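Local coordinates for probable spore coat polysaccharide biosynthesis protein E (Chromobacterium violaceum ATCC 12472, PDB 3G8R) that probably works as an N-acylneuraminate-9-phosphate synthase of the NeuB type, a sialic acid-forming enzyme whose TIM-barrel domain binds zinc, at residues N14-V20 with R69-L75; K44-R48 with M80-V84; Y47-F53 with F99-S103. One frame throughout, in Å; residues are numbered along the deposited sequence.

How the contacts relate
The three contacts cluster in the TIM-barrel part of a longer protein, around the C-terminal ends of the first three strands of the eight-stranded parallel barrel, with centres about 11 Å (contacts 1 and 2), 12 Å (2 and 3) and 14 Å (1 and 3) apart. Along the chain come 14-20, then 44-48 running into 47-53, then 69-75, 80-84 and 99-103, so contact 1 interleaves with the other two. Contacts 2 and 3 share Tyr47 and Arg48 at the end of strand 40-47. In contact 1, Phe70 packs on Arg48, and Arg74 makes a salt bridge with Asp51 of contact 3. Together they join the loops and helices next to strand 40-47 near the zinc site.

Contact 1: N14-V20 with R69-L75; sequences NNHMGNV and RFEETRL
Leu75, coming from the opposite direction, lays its CD1 methyl over one face of the His16 imidazole, a CH-pi contact in which CD1 is 3.7 Å from the ring centroid. The other methyl, CD2, rests on the Gly18 backbone and reaches Val20 CG2 at 4.1 Å. At its edge the same imidazole is gripped by a hydrogen bond from His16 NE2 to Thr73 O (3.2 Å); the acceptor lies in the ring plane, but the bond is bent, with 145° at the hydrogen. Asn14 places its CB over the centre of the Arg69 guanidinium, 3.7 Å from CZ, while its ND2 meets the edge of the Phe70 ring. A bend at chi2 (85°) curls the Arg69 chain round to the loop, where NH2 donates to Asn15 OD1 at 3.2 Å, within the guanidinium plane but well above that of the amide carbonyl. Asn15 ND2 is held in turn by Val226 O. The contact thus joins the end of helix 67-72 to the loop after the first barrel strand, at the C-terminal mouth where TIM barrels carry their active sites; the Asn15 side chain lies about 5 Å from that of the zinc ligand His225.

Contact 2: K44-R48 with M80-V84; sequences KLQYR and MQKLV
Selenomethionine Met80 bends at chi2 (-53°) and again at chi3, Tyr47 CG sits beside its backbone N, anti to the carbonyl carbon (chi1 -81°), and the two side chains run past each other in opposite directions. The terminal CE methyl of Met80 comes obliquely to the ring, 3.8 Å from Tyr47 CD1, and SE stands 5.3 Å from the ring centroid in a Met-aromatic contact. Beyond the ring, the same methyl presses on the strand itself, with CE 3.3 Å from Gln46 O. Leu45 points to the helix as well: its CG lies 4.4 Å from Met80 SE, and its CD2 packs 4.3 Å from Val84 CG2, with Leu83 CB alongside. Val84 CG2 also approaches Tyr47 OH at 4.1 Å, the two side chains crossing at about a right angle; the hydroxyl finds its polar partner in His110 ND1. Strand residues 44-47 and helix residues 80-84 run nearly antiparallel, their axes 10.2 Å apart at closest, 163° between directions. Gln46 NE2 and Lys44 NZ turn to Glu11, by a hydrogen bond and a salt bridge. The side-chain contacts are mainly apolar, between selenium, methyl and aromatic groups, and rest on dispersion, whereas the Gln46 side chain, pointing away, lies about 5 Å from the bound zinc.

Contact 3: Y47-F53 with F99-S103; sequences YRNLDTF and FDEES
The backbones draw together where Phe99 N donates to Tyr47 O at 2.9 Å, just before Asn49 centres an inverse gamma turn. Arg48, extended from CG to NE, lays its guanidinium flat on the Phe99 ring: CZ is 3.8 Å from the ring centroid and the planes are 19° apart, a cation-pi stack. Gln46 OE1 holds the guanidinium from its edge, which fixes its rotation over the ring. Asp100 faces Asn49, the residue at the N-cap position of helix 50-53. Its OD1 accepts from Asn49 N, modelled at a doubtfully short 2.4 Å, and uses its anti lone pair for Ser103 OG at 3.0 Å. The other oxygen, OD2, meets the edge of the Phe53 ring 3.6 Å from CD2, with the carboxylate and ring planes nearly perpendicular (89°). Nearby, the Asn49 amide stacks on the Glu102 carboxylate, planes 29° apart. Phe303 of the second subunit stacks on Phe53, and Arg280 of that subunit forms a salt bridge with Glu101. Strands 40-47 and 93-98 are neighbours in the barrel, so the contact joins the segments that leave their C-terminal ends; helix 101-109 also covers the Tyr47 ring.

Contact 1: N14-V20 with R69-L75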
# COMPACT_ATOMS: atom_id res chain seq x y z
N ASN A 14 -0.45 -23.10 19.92
CA ASN A 14 -0.80 -24.24 20.72
C ASN A 14 -2.06 -24.84 20.23
O ASN A 14 -2.63 -25.69 20.89
CB ASN A 14 -0.89 -23.86 22.19
CG ASN A 14 0.45 -23.40 22.74
OD1 ASN A 14 1.44 -24.14 22.66
ND2 ASN A 14 0.51 -22.18 23.28
N ASN A 15 -2.49 -24.43 19.05
CA ASN A 15 -3.76 -24.91 18.50
C ASN A 15 -3.77 -26.38 18.10
O ASN A 15 -4.78 -26.89 17.58
CB ASN A 15 -4.23 -24.05 17.33
CG ASN A 15 -4.41 -22.61 17.71
OD1 ASN A 15 -4.93 -22.28 18.77
ND2 ASN A 15 -3.98 -21.72 16.83
N HIS A 16 -2.65 -27.07 18.33
CA HIS A 16 -2.64 -28.52 18.22
C HIS A 16 -3.45 -29.05 19.39
O HIS A 16 -3.86 -30.21 19.41
CB HIS A 16 -1.22 -29.06 18.27
CG HIS A 16 -0.40 -28.49 19.39
ND1 HIS A 16 0.60 -27.58 19.18
CD2 HIS A 16 -0.43 -28.71 20.72
CE1 HIS A 16 1.17 -27.27 20.33
NE2 HIS A 16 0.56 -27.94 21.28
N MSE A 17 -3.64 -28.18 20.37
CA MSE A 17 -4.52 -28.41 21.51
C MSE A 17 -4.00 -29.48 22.49
O MSE A 17 -4.78 -30.04 23.25
CB MSE A 17 -5.95 -28.74 21.07
CG MSE A 17 -6.61 -27.70 20.20
SE MSE A 17 -6.82 -26.00 20.85
CE MSE A 17 -7.59 -26.23 22.44
N GLY A 18 -2.69 -29.73 22.46
CA GLY A 18 -2.07 -30.82 23.20
C GLY A 18 -2.07 -32.15 22.46
O GLY A 18 -1.60 -33.18 23.01
N ASN A 19 -2.57 -32.15 21.23
CA ASN A 19 -2.83 -33.40 20.50
C ASN A 19 -2.12 -33.46 19.14
O ASN A 19 -2.35 -32.59 18.32
CB ASN A 19 -4.35 -33.59 20.33
CG ASN A 19 -4.73 -34.85 19.56
OD1 ASN A 19 -3.94 -35.37 18.76
ND2 ASN A 19 -5.95 -35.33 19.77
N VAL A 20 -1.28 -34.48 18.92
CA VAL A 20 -0.50 -34.61 17.68
C VAL A 20 -1.28 -35.03 16.43
O VAL A 20 -1.10 -34.44 15.37
CB VAL A 20 0.68 -35.58 17.83
CG1 VAL A 20 1.28 -35.93 16.44
CG2 VAL A 20 1.72 -34.99 18.74
N ARG A 69 -3.34 -22.47 30.11
CA ARG A 69 -3.38 -22.78 28.69
C ARG A 69 -2.09 -23.51 28.28
O ARG A 69 -2.15 -24.54 27.59
CB ARG A 69 -3.68 -21.51 27.86
CG ARG A 69 -3.21 -21.54 26.42
CD ARG A 69 -4.19 -22.20 25.40
NE ARG A 69 -3.86 -21.70 24.05
CZ ARG A 69 -4.21 -22.27 22.88
NH1 ARG A 69 -4.93 -23.40 22.85
NH2 ARG A 69 -3.81 -21.69 21.74
N PHE A 70 -0.94 -23.03 28.78
CA PHE A 70 0.34 -23.64 28.48
C PHE A 70 0.47 -25.04 29.01
O PHE A 70 0.94 -25.94 28.31
CB PHE A 70 1.49 -22.80 29.01
CG PHE A 70 1.75 -21.54 28.23
CD1 PHE A 70 2.44 -20.48 28.79
CD2 PHE A 70 1.28 -21.39 26.92
CE1 PHE A 70 2.68 -19.32 28.07
CE2 PHE A 70 1.52 -20.21 26.20
CZ PHE A 70 2.21 -19.19 26.78
N GLU A 71 0.09 -25.23 30.27
CA GLU A 71 0.21 -26.55 30.90
C GLU A 71 -0.66 -27.58 30.19
O GLU A 71 -0.21 -28.69 29.93
CB GLU A 71 -0.08 -26.50 32.40
CG GLU A 71 0.99 -25.75 33.23
CD GLU A 71 0.71 -25.73 34.74
OE1 GLU A 71 1.68 -25.94 35.52
OE2 GLU A 71 -0.46 -25.52 35.17
N GLU A 72 -1.90 -27.21 29.86
CA GLU A 72 -2.87 -28.12 29.26
C GLU A 72 -2.50 -28.65 27.87
O GLU A 72 -2.87 -29.78 27.51
CB GLU A 72 -4.23 -27.45 29.14
CG GLU A 72 -5.03 -27.40 30.42
CD GLU A 72 -6.38 -26.71 30.21
OE1 GLU A 72 -7.29 -26.95 31.04
OE2 GLU A 72 -6.53 -25.95 29.22
N THR A 73 -1.80 -27.83 27.09
CA THR A 73 -1.51 -28.18 25.70
C THR A 73 -0.08 -28.67 25.50
O THR A 73 0.37 -28.85 24.36
CB THR A 73 -1.78 -26.99 24.77
OG1 THR A 73 -1.11 -25.84 25.27
CG2 THR A 73 -3.27 -26.70 24.69
N ARG A 74 0.61 -28.89 26.63
CA ARG A 74 1.97 -29.42 26.66
C ARG A 74 2.20 -30.59 25.68
O ARG A 74 1.37 -31.50 25.59
CB ARG A 74 2.29 -29.83 28.11
CG ARG A 74 3.72 -30.27 28.42
CD ARG A 74 3.78 -31.12 29.72
NE ARG A 74 5.16 -31.24 30.22
CZ ARG A 74 5.67 -30.51 31.22
NH1 ARG A 74 6.94 -30.67 31.59
NH2 ARG A 74 4.90 -29.62 31.86
N LEU A 75 3.30 -30.53 24.92
CA LEU A 75 3.75 -31.67 24.11
C LEU A 75 5.23 -32.05 24.37
O LEU A 75 6.07 -31.20 24.67
CB LEU A 75 3.50 -31.42 22.61
CG LEU A 75 2.08 -31.48 22.04
CD1 LEU A 75 2.13 -31.16 20.56
CD2 LEU A 75 1.39 -32.82 22.24

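Contact 2: K44-R48 with M80-V84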
# COMPACT_ATOMS: atom_id res chain seq x y z
N LYS A 44 4.76 -22.94 11.63
CA LYS A 44 5.43 -22.52 12.87
C LYS A 44 4.91 -23.17 14.16
O LYS A 44 3.69 -23.26 14.38
CB LYS A 44 5.40 -21.01 13.00
CG LYS A 44 6.63 -20.50 13.67
CD LYS A 44 6.47 -19.08 14.19
CE LYS A 44 5.54 -19.04 15.39
NZ LYS A 44 5.84 -17.91 16.36
N LEU A 45 5.87 -23.61 14.99
CA LEU A 45 5.65 -24.08 16.36
C LEU A 45 6.16 -23.12 17.40
O LEU A 45 6.89 -22.18 17.09
CB LEU A 45 6.43 -25.36 16.54
CG LEU A 45 5.67 -26.63 16.20
CD1 LEU A 45 4.29 -26.32 15.67
CD2 LEU A 45 6.51 -27.35 15.18
N GLN A 46 5.79 -23.35 18.65
CA GLN A 46 6.29 -22.54 19.77
C GLN A 46 6.96 -23.45 20.77
O GLN A 46 6.36 -24.39 21.25
CB GLN A 46 5.12 -21.86 20.45
CG GLN A 46 4.66 -20.65 19.69
CD GLN A 46 3.58 -19.88 20.40
OE1 GLN A 46 3.27 -20.14 21.55
NE2 GLN A 46 2.98 -18.92 19.70
N TYR A 47 8.22 -23.20 21.08
CA TYR A 47 8.92 -24.05 22.02
C TYR A 47 9.10 -23.34 23.31
O TYR A 47 9.71 -22.28 23.35
CB TYR A 47 10.30 -24.40 21.50
CG TYR A 47 10.35 -25.52 20.50
CD1 TYR A 47 9.20 -25.95 19.86
CD2 TYR A 47 11.56 -26.11 20.18
CE1 TYR A 47 9.25 -26.97 18.93
CE2 TYR A 47 11.62 -27.13 19.25
CZ TYR A 47 10.46 -27.55 18.63
OH TYR A 47 10.50 -28.56 17.70
N ARG A 48 8.54 -23.93 24.36
CA ARG A 48 8.81 -23.60 25.76
C ARG A 48 9.20 -24.88 26.50
O ARG A 48 8.54 -25.92 26.36
CB ARG A 48 7.57 -23.02 26.43
CG ARG A 48 7.15 -21.64 25.94
CD ARG A 48 5.80 -21.22 26.52
NE ARG A 48 5.37 -19.96 25.94
CZ ARG A 48 4.75 -19.86 24.77
NH1 ARG A 48 4.47 -20.94 24.06
NH2 ARG A 48 4.39 -18.67 24.32
N MSE A 80 6.79 -33.17 19.32
CA MSE A 80 7.23 -31.96 18.59
C MSE A 80 8.10 -32.29 17.36
O MSE A 80 7.99 -31.63 16.34
CB MSE A 80 7.99 -30.97 19.51
CG MSE A 80 7.16 -30.14 20.51
SE MSE A 80 5.76 -29.19 19.82
CE MSE A 80 5.90 -27.63 20.71
N GLN A 81 8.96 -33.30 17.46
CA GLN A 81 9.74 -33.76 16.30
C GLN A 81 8.82 -34.40 15.28
O GLN A 81 9.08 -34.35 14.09
CB GLN A 81 10.86 -34.72 16.70
CG GLN A 81 11.68 -35.34 15.53
CD GLN A 81 12.82 -34.44 14.99
OE1 GLN A 81 13.86 -34.26 15.64
NE2 GLN A 81 12.64 -33.91 13.77
N LYS A 82 7.73 -35.02 15.75
CA LYS A 82 6.78 -35.66 14.84
C LYS A 82 6.12 -34.61 13.94
O LYS A 82 5.93 -34.84 12.75
CB LYS A 82 5.71 -36.47 15.59
CG LYS A 82 5.62 -37.95 15.17
CD LYS A 82 4.58 -38.26 14.06
CE LYS A 82 5.05 -37.90 12.62
NZ LYS A 82 6.41 -38.43 12.28
N LEU A 83 5.79 -33.45 14.51
CA LEU A 83 5.09 -32.41 13.75
C LEU A 83 6.01 -31.80 12.72
O LEU A 83 5.62 -31.62 11.57
CB LEU A 83 4.51 -31.34 14.67
CG LEU A 83 3.28 -31.83 15.43
CD1 LEU A 83 2.83 -30.81 16.46
CD2 LEU A 83 2.13 -32.20 14.47
N VAL A 84 7.24 -31.52 13.11
CA VAL A 84 8.23 -31.09 12.14
C VAL A 84 8.29 -32.08 10.99
O VAL A 84 8.39 -31.70 9.82
CB VAL A 84 9.62 -31.01 12.78
CG1 VAL A 84 10.69 -30.73 11.72
CG2 VAL A 84 9.62 -29.96 13.90

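Contact 3: Y47-F53 with F99-S103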
# COMPACT_ATOMS: atom_id res chain seq x y z
N TYR A 47 8.22 -23.20 21.08
CA TYR A 47 8.92 -24.05 22.02
C TYR A 47 9.10 -23.34 23.31
O TYR A 47 9.71 -22.28 23.35
CB TYR A 47 10.30 -24.40 21.50
CG TYR A 47 10.35 -25.52 20.50
CD1 TYR A 47 9.20 -25.95 19.86
CD2 TYR A 47 11.56 -26.11 20.18
CE1 TYR A 47 9.25 -26.97 18.93
CE2 TYR A 47 11.62 -27.13 19.25
CZ TYR A 47 10.46 -27.55 18.63
OH TYR A 47 10.50 -28.56 17.70
N ARG A 48 8.54 -23.93 24.36
CA ARG A 48 8.81 -23.60 25.76
C ARG A 48 9.20 -24.88 26.50
O ARG A 48 8.54 -25.92 26.36
CB ARG A 48 7.57 -23.02 26.43
CG ARG A 48 7.15 -21.64 25.94
CD ARG A 48 5.80 -21.22 26.52
NE ARG A 48 5.37 -19.96 25.94
CZ ARG A 48 4.75 -19.86 24.77
NH1 ARG A 48 4.47 -20.94 24.06
NH2 ARG A 48 4.39 -18.67 24.32
N ASN A 49 10.27 -24.82 27.28
CA ASN A 49 10.64 -25.92 28.15
C ASN A 49 9.83 -25.78 29.39
O ASN A 49 10.24 -25.12 30.35
CB ASN A 49 12.12 -25.85 28.49
CG ASN A 49 12.64 -27.15 28.98
OD1 ASN A 49 12.87 -27.32 30.18
ND2 ASN A 49 12.79 -28.11 28.06
N LEU A 50 8.65 -26.40 29.36
CA LEU A 50 7.64 -26.15 30.37
C LEU A 50 8.09 -26.42 31.80
O LEU A 50 7.59 -25.77 32.73
CB LEU A 50 6.34 -26.87 30.03
CG LEU A 50 5.15 -25.95 29.70
CD1 LEU A 50 5.38 -24.99 28.55
CD2 LEU A 50 3.90 -26.78 29.44
N ASP A 51 9.05 -27.34 31.95
CA ASP A 51 9.76 -27.61 33.22
C ASP A 51 10.40 -26.37 33.86
O ASP A 51 10.13 -26.07 35.03
CB ASP A 51 10.85 -28.67 33.03
CG ASP A 51 10.30 -30.11 33.00
OD1 ASP A 51 9.15 -30.35 33.48
OD2 ASP A 51 11.05 -31.00 32.51
N THR A 52 11.25 -25.69 33.08
CA THR A 52 11.96 -24.50 33.51
C THR A 52 11.07 -23.27 33.39
O THR A 52 11.12 -22.35 34.22
CB THR A 52 13.25 -24.26 32.65
OG1 THR A 52 12.92 -24.33 31.26
CG2 THR A 52 14.33 -25.29 32.95
N PHE A 53 10.24 -23.25 32.36
CA PHE A 53 9.62 -22.03 31.91
C PHE A 53 8.53 -21.55 32.82
O PHE A 53 8.39 -20.34 33.04
CB PHE A 53 9.04 -22.20 30.51
CG PHE A 53 8.59 -20.91 29.91
CD1 PHE A 53 7.24 -20.58 29.88
CD2 PHE A 53 9.52 -20.00 29.44
CE1 PHE A 53 6.81 -19.38 29.34
CE2 PHE A 53 9.12 -18.80 28.89
CZ PHE A 53 7.75 -18.47 28.84
N PHE A 99 11.33 -19.89 23.45
CA PHE A 99 11.21 -18.83 24.45
C PHE A 99 12.28 -18.99 25.50
O PHE A 99 12.52 -18.05 26.27
CB PHE A 99 9.81 -18.83 25.08
CG PHE A 99 8.73 -18.50 24.11
CD1 PHE A 99 8.17 -17.23 24.07
CD2 PHE A 99 8.28 -19.46 23.21
CE1 PHE A 99 7.17 -16.92 23.15
CE2 PHE A 99 7.30 -19.17 22.29
CZ PHE A 99 6.74 -17.89 22.26
N ASP A 100 12.92 -20.17 25.50
CA ASP A 100 13.99 -20.59 26.43
C ASP A 100 15.27 -20.70 25.68
O ASP A 100 15.25 -20.94 24.48
CB ASP A 100 13.78 -22.03 26.87
CG ASP A 100 12.65 -22.20 27.79
OD1 ASP A 100 11.70 -22.90 27.40
OD2 ASP A 100 12.71 -21.68 28.92
N GLU A 101 16.39 -20.63 26.38
CA GLU A 101 17.65 -21.00 25.76
C GLU A 101 17.58 -22.46 25.39
O GLU A 101 17.87 -22.83 24.26
CB GLU A 101 18.85 -20.71 26.66
CG GLU A 101 18.52 -20.22 28.06
CD GLU A 101 18.02 -18.79 28.07
OE1 GLU A 101 18.76 -17.88 27.64
OE2 GLU A 101 16.86 -18.61 28.49
N GLU A 102 17.15 -23.28 26.34
CA GLU A 102 17.05 -24.73 26.12
C GLU A 102 16.18 -25.06 24.90
O GLU A 102 16.37 -26.11 24.30
CB GLU A 102 16.53 -25.47 27.36
CG GLU A 102 16.57 -27.01 27.24
CD GLU A 102 16.44 -27.74 28.59
OE1 GLU A 102 16.22 -28.98 28.59
OE2 GLU A 102 16.56 -27.08 29.66
N SER A 103 15.23 -24.19 24.56
CA SER A 103 14.38 -24.47 23.41
C SER A 103 15.11 -24.19 22.10
O SER A 103 14.84 -24.82 21.08
CB SER A 103 13.05 -23.70 23.49
OG SER A 103 12.36 -24.04 24.68